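Local coordinates for Rpb7-binding protein seb1 (Schizosaccharomyces pombe 972h-, PDB 5MDT) that drives transcription termination by binding RNA polymerase II and nascent RNA, and carries a helical domain that interacts with the polymerase CTD, at residues I65-S68 with I69-F73; N81-F84 with E85-V88. All coordinates share one frame; numbering follows the deposited sequence.

Interaction 1: residues I65-S68 with I69-F73; sequences ILDS and IVRSF
Asp-67 and Arg-71, one helical turn apart, form a side-on double salt bridge, an i to i+4 pair on helix 59-79 of the all-helical CTD-interacting domain. Arg-71 NE gives its hydrogen to Asp-67 OD1 at 2.8 Å, and Arg-71 NH2 reaches Asp-67 OD2, also at 2.8 Å, with an N-H...O angle of 173°. Both acceptors lie close to the guanidinium plane, yet the carboxylate is turned 43° against it, which takes both donors off the carboxylate plane. OD1 is met on its syn side, OD2 from above that plane. A bend at chi3 (-67°) brings the arginine back to its partner. OD1 has a second donor, NE1 of Trp-129 on helix 119-131. Three N-H groups thus serve this buried carboxylate, which should favour its ionised form.

The backbone is satisfied in the regular way: Ile-69 N to Ile-65 O is 3.0 Å, Val-70 N to Leu-66 O 2.9 Å, and Arg-71 N to Asp-67 O is a bond of the same kind. Ser-68 OG finds its partner elsewhere, in OG1 of Thr-30 on helix 23-35. On another side of the helix, Ile-69 repeats the direction of Ile-65 one turn on, CG2 of Ile-65 meeting CD1 of Ile-69 at 3.7 Å; both also pack on Val-47 of helix 40-53. Ser-68 O accepts twice from Ser-72, whose N at 3.1 Å and OG at 3.0 Å approach from opposite faces of the carbonyl plane.

Interaction 2: residues N81-F84 with E85-V88; sequences NESF and ENPV
Ser-83 turns its hydroxyl oxygen to the backbone N-H groups of Glu-85 and Asn-86, forming an ST turn in the loop between helices 59-79 and 92-113. The two bonds are unequal. Asn-86 N approaches Ser-83 OG at 3.2 Å with an N-H...O angle of 157°, whereas Glu-85 N, although at 3.1 Å from Ser-83 OG, is bent to 124° and counts as weak. With chi1 at 170°, OG stands anti to its own backbone N and beside the carbonyl carbon, on the side where the chain turns back. Phe-84 and Glu-85 have helical backbone angles, which the chain leaves at Asn-86. Ser-83 O lies 3.3 Å from Pro-87 N, which has no hydrogen for an i to i+4 bond. Instead Pro-87 CA makes a CA-H...O contact of 3.3 Å with Ser-83 O, while its ring carbon CD touches Phe-84 O at 3.5 Å.

Phe-84 directs its ring onto helix 92-113, meeting Trp-96 with the ring planes about halfway between parallel and perpendicular. Across the base of the loop, the side chains of Glu-82 and Val-88 cross at about a right angle. The glutamate's polar end is anchored outside the loop, OE1 on Ser-91 OG and OE2 on Ser-93 OG, which also bonds to Val-88 N. The carboxylate so held comes nearest the valine at Glu-82 OE2, 4.1 Å from Val-88 CB.

Overall arrangement
The two interactions follow one another along the chain: interaction 1 lies within helix 59-79, and interaction 2 in the loop that leaves this helix for helix 92-113. Their centres are about 16 Å apart and their nearest atoms about 6 Å apart, without touching. Trp-96 on helix 92-113 relates them, packing against Val-70 of interaction 1 and meeting the ring of Phe-84 of interaction 2. Depth separates them: interaction 1 is buried, about 6 Å from the centre of the chain to its own centre, whereas interaction 2 is at the surface, about 19 Å out. Interaction 2 begins where a Schellman motif ends helix 59-79, Asn-81 being its C-prime residue.

Interaction 1: residues I65-S68 with I69-F73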
loop_
_atom_site.group_PDB
_atom_site.type_symbol
_atom_site.label_atom_id
_atom_site.label_comp_id
_atom_site.label_asym_id
_atom_site.label_seq_id
_atom_site.Cartn_x
_atom_site.Cartn_y
_atom_site.Cartn_z
ATOM N N ILE A 65 3.085 4.042 -1.272
ATOM C CA ILE A 65 3.711 3.479 -0.046
ATOM C C ILE A 65 3.187 2.040 0.150
ATOM O O ILE A 65 3.985 1.132 0.374
ATOM C CB ILE A 65 3.423 4.380 1.188
ATOM C CG1 ILE A 65 4.186 5.707 1.058
ATOM C CG2 ILE A 65 3.782 3.652 2.542
ATOM C CD1 ILE A 65 3.602 6.782 1.979
ATOM N N LEU A 66 1.865 1.853 0.097
ATOM C CA LEU A 66 1.221 0.550 0.222
ATOM C C LEU A 66 1.808 -0.424 -0.796
ATOM O O LEU A 66 2.135 -1.543 -0.432
ATOM C CB LEU A 66 -0.306 0.667 0.002
ATOM C CG LEU A 66 -1.089 -0.660 -0.042
ATOM C CD1 LEU A 66 -1.045 -1.385 1.323
ATOM C CD2 LEU A 66 -2.577 -0.411 -0.411
ATOM N N ASP A 67 1.969 0.022 -2.060
ATOM C CA ASP A 67 2.511 -0.808 -3.119
ATOM C C ASP A 67 3.898 -1.321 -2.763
ATOM O O ASP A 67 4.169 -2.519 -2.885
ATOM C CB ASP A 67 2.572 -0.002 -4.430
ATOM C CG ASP A 67 3.367 -0.723 -5.505
ATOM O OD1 ASP A 67 3.056 -1.909 -5.782
ATOM O OD2 ASP A 67 4.378 -0.145 -5.989
ATOM N N SER A 68 4.780 -0.412 -2.348
ATOM C CA SER A 68 6.168 -0.785 -2.045
ATOM C C SER A 68 6.230 -1.737 -0.850
ATOM O O SER A 68 6.921 -2.756 -0.902
ATOM C CB SER A 68 6.999 0.459 -1.768
ATOM O OG SER A 68 8.355 0.111 -1.547
ATOM N N ILE A 69 5.457 -1.444 0.185
ATOM C CA ILE A 69 5.448 -2.293 1.381
ATOM C C ILE A 69 4.872 -3.696 1.099
ATOM O O ILE A 69 5.501 -4.672 1.490
ATOM C CB ILE A 69 4.734 -1.551 2.521
ATOM C CG1 ILE A 69 5.654 -0.411 3.045
ATOM C CG2 ILE A 69 4.398 -2.547 3.660
ATOM C CD1 ILE A 69 5.002 0.532 4.017
ATOM N N VAL A 70 3.705 -3.797 0.412
ATOM C CA VAL A 70 3.076 -5.099 0.139
ATOM C C VAL A 70 3.976 -5.983 -0.728
ATOM O O VAL A 70 4.170 -7.151 -0.394
ATOM C CB VAL A 70 1.615 -5.021 -0.397
ATOM C CG1 VAL A 70 1.541 -4.468 -1.830
ATOM C CG2 VAL A 70 0.922 -6.381 -0.299
ATOM N N ARG A 71 4.576 -5.416 -1.783
ATOM C CA ARG A 71 5.480 -6.202 -2.635
ATOM C C ARG A 71 6.764 -6.627 -1.891
ATOM O O ARG A 71 7.283 -7.712 -2.147
ATOM C CB ARG A 71 5.775 -5.462 -3.926
ATOM C CG ARG A 71 4.580 -5.481 -4.894
ATOM C CD ARG A 71 4.932 -4.990 -6.294
ATOM N NE ARG A 71 5.264 -3.565 -6.289
ATOM C CZ ARG A 71 6.499 -3.070 -6.268
ATOM N NH1 ARG A 71 7.549 -3.883 -6.301
ATOM N NH2 ARG A 71 6.693 -1.759 -6.209
ATOM N N SER A 72 7.230 -5.808 -0.931
ATOM C CA SER A 72 8.405 -6.148 -0.119
ATOM C C SER A 72 8.080 -7.268 0.875
ATOM O O SER A 72 8.859 -8.204 0.961
ATOM C CB SER A 72 8.977 -4.915 0.561
ATOM O OG SER A 72 9.552 -4.069 -0.423
ATOM N N PHE A 73 6.880 -7.256 1.516
ATOM C CA PHE A 73 6.463 -8.373 2.377
ATOM C C PHE A 73 6.297 -9.644 1.541
ATOM O O PHE A 73 6.688 -10.718 1.986
ATOM C CB PHE A 73 5.131 -8.072 3.084
ATOM C CG PHE A 73 5.146 -7.081 4.229
ATOM C CD1 PHE A 73 6.148 -7.122 5.195
ATOM C CD2 PHE A 73 4.084 -6.205 4.423
ATOM C CE1 PHE A 73 6.129 -6.246 6.292
ATOM C CE2 PHE A 73 4.049 -5.351 5.538
ATOM C CZ PHE A 73 5.068 -5.377 6.464
#

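Interaction 2: residues N81-F84 with E85-V88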
loop_
_atom_site.group_PDB
_atom_site.type_symbol
_atom_site.label_atom_id
_atom_site.label_comp_id
_atom_site.label_asym_id
_atom_site.label_seq_id
_atom_site.Cartn_x
_atom_site.Cartn_y
_atom_site.Cartn_z
ATOM N N ASN A 81 9.602 -19.238 2.170
ATOM C CA ASN A 81 8.637 -20.275 1.758
ATOM C C ASN A 81 7.307 -20.195 2.535
ATOM O O ASN A 81 6.750 -21.211 2.962
ATOM C CB ASN A 81 9.263 -21.678 1.810
ATOM C CG ASN A 81 10.459 -21.805 0.909
ATOM O OD1 ASN A 81 11.607 -21.677 1.347
ATOM N ND2 ASN A 81 10.214 -21.983 -0.382
ATOM N N GLU A 82 6.812 -18.960 2.705
ATOM C CA GLU A 82 5.579 -18.637 3.399
ATOM C C GLU A 82 4.453 -18.449 2.393
ATOM O O GLU A 82 4.668 -17.903 1.308
ATOM C CB GLU A 82 5.758 -17.371 4.241
ATOM C CG GLU A 82 6.588 -17.570 5.495
ATOM C CD GLU A 82 6.860 -16.320 6.314
ATOM O OE1 GLU A 82 7.950 -16.249 6.922
ATOM O OE2 GLU A 82 6.004 -15.406 6.338
ATOM N N SER A 83 3.255 -18.910 2.763
ATOM C CA SER A 83 2.057 -18.856 1.933
ATOM C C SER A 83 1.174 -17.679 2.306
ATOM O O SER A 83 1.021 -17.378 3.487
ATOM C CB SER A 83 1.270 -20.158 2.071
ATOM O OG SER A 83 -0.016 -20.077 1.478
ATOM N N PHE A 84 0.570 -17.037 1.294
ATOM C CA PHE A 84 -0.389 -15.945 1.461
ATOM C C PHE A 84 -1.725 -16.532 1.964
ATOM O O PHE A 84 -2.423 -15.876 2.733
ATOM C CB PHE A 84 -0.580 -15.190 0.130
ATOM C CG PHE A 84 -1.646 -14.121 0.142
ATOM C CD1 PHE A 84 -1.379 -12.855 0.649
ATOM C CD2 PHE A 84 -2.921 -14.380 -0.352
ATOM C CE1 PHE A 84 -2.372 -11.869 0.673
ATOM C CE2 PHE A 84 -3.914 -13.396 -0.328
ATOM C CZ PHE A 84 -3.634 -12.148 0.192
ATOM N N GLU A 85 -2.072 -17.764 1.521
ATOM C CA GLU A 85 -3.292 -18.478 1.921
ATOM C C GLU A 85 -3.239 -18.919 3.387
ATOM O O GLU A 85 -4.269 -18.892 4.066
ATOM C CB GLU A 85 -3.561 -19.679 1.005
ATOM C CG GLU A 85 -4.571 -19.396 -0.094
ATOM C CD GLU A 85 -4.870 -20.578 -1.001
ATOM O OE1 GLU A 85 -5.988 -21.136 -0.901
ATOM O OE2 GLU A 85 -3.991 -20.945 -1.813
ATOM N N ASN A 86 -2.041 -19.313 3.873
ATOM C CA ASN A 86 -1.810 -19.709 5.268
ATOM C C ASN A 86 -0.682 -18.825 5.849
ATOM O O ASN A 86 0.467 -19.273 5.939
ATOM C CB ASN A 86 -1.498 -21.208 5.358
ATOM C CG ASN A 86 -2.601 -22.060 4.790
ATOM O OD1 ASN A 86 -3.693 -22.166 5.361
ATOM N ND2 ASN A 86 -2.356 -22.642 3.624
ATOM N N PRO A 87 -0.968 -17.536 6.173
ATOM C CA PRO A 87 0.112 -16.645 6.626
ATOM C C PRO A 87 0.594 -16.827 8.057
ATOM O O PRO A 87 -0.165 -17.258 8.927
ATOM C CB PRO A 87 -0.480 -15.251 6.419
ATOM C CG PRO A 87 -1.932 -15.440 6.603
ATOM C CD PRO A 87 -2.257 -16.812 6.096
ATOM N N VAL A 88 1.872 -16.472 8.286
ATOM C CA VAL A 88 2.511 -16.445 9.602
ATOM C C VAL A 88 2.323 -14.985 10.015
ATOM O O VAL A 88 2.945 -14.087 9.431
ATOM C CB VAL A 88 4.004 -16.869 9.595
ATOM C CG1 VAL A 88 4.564 -16.908 11.014
ATOM C CG2 VAL A 88 4.201 -18.223 8.910
#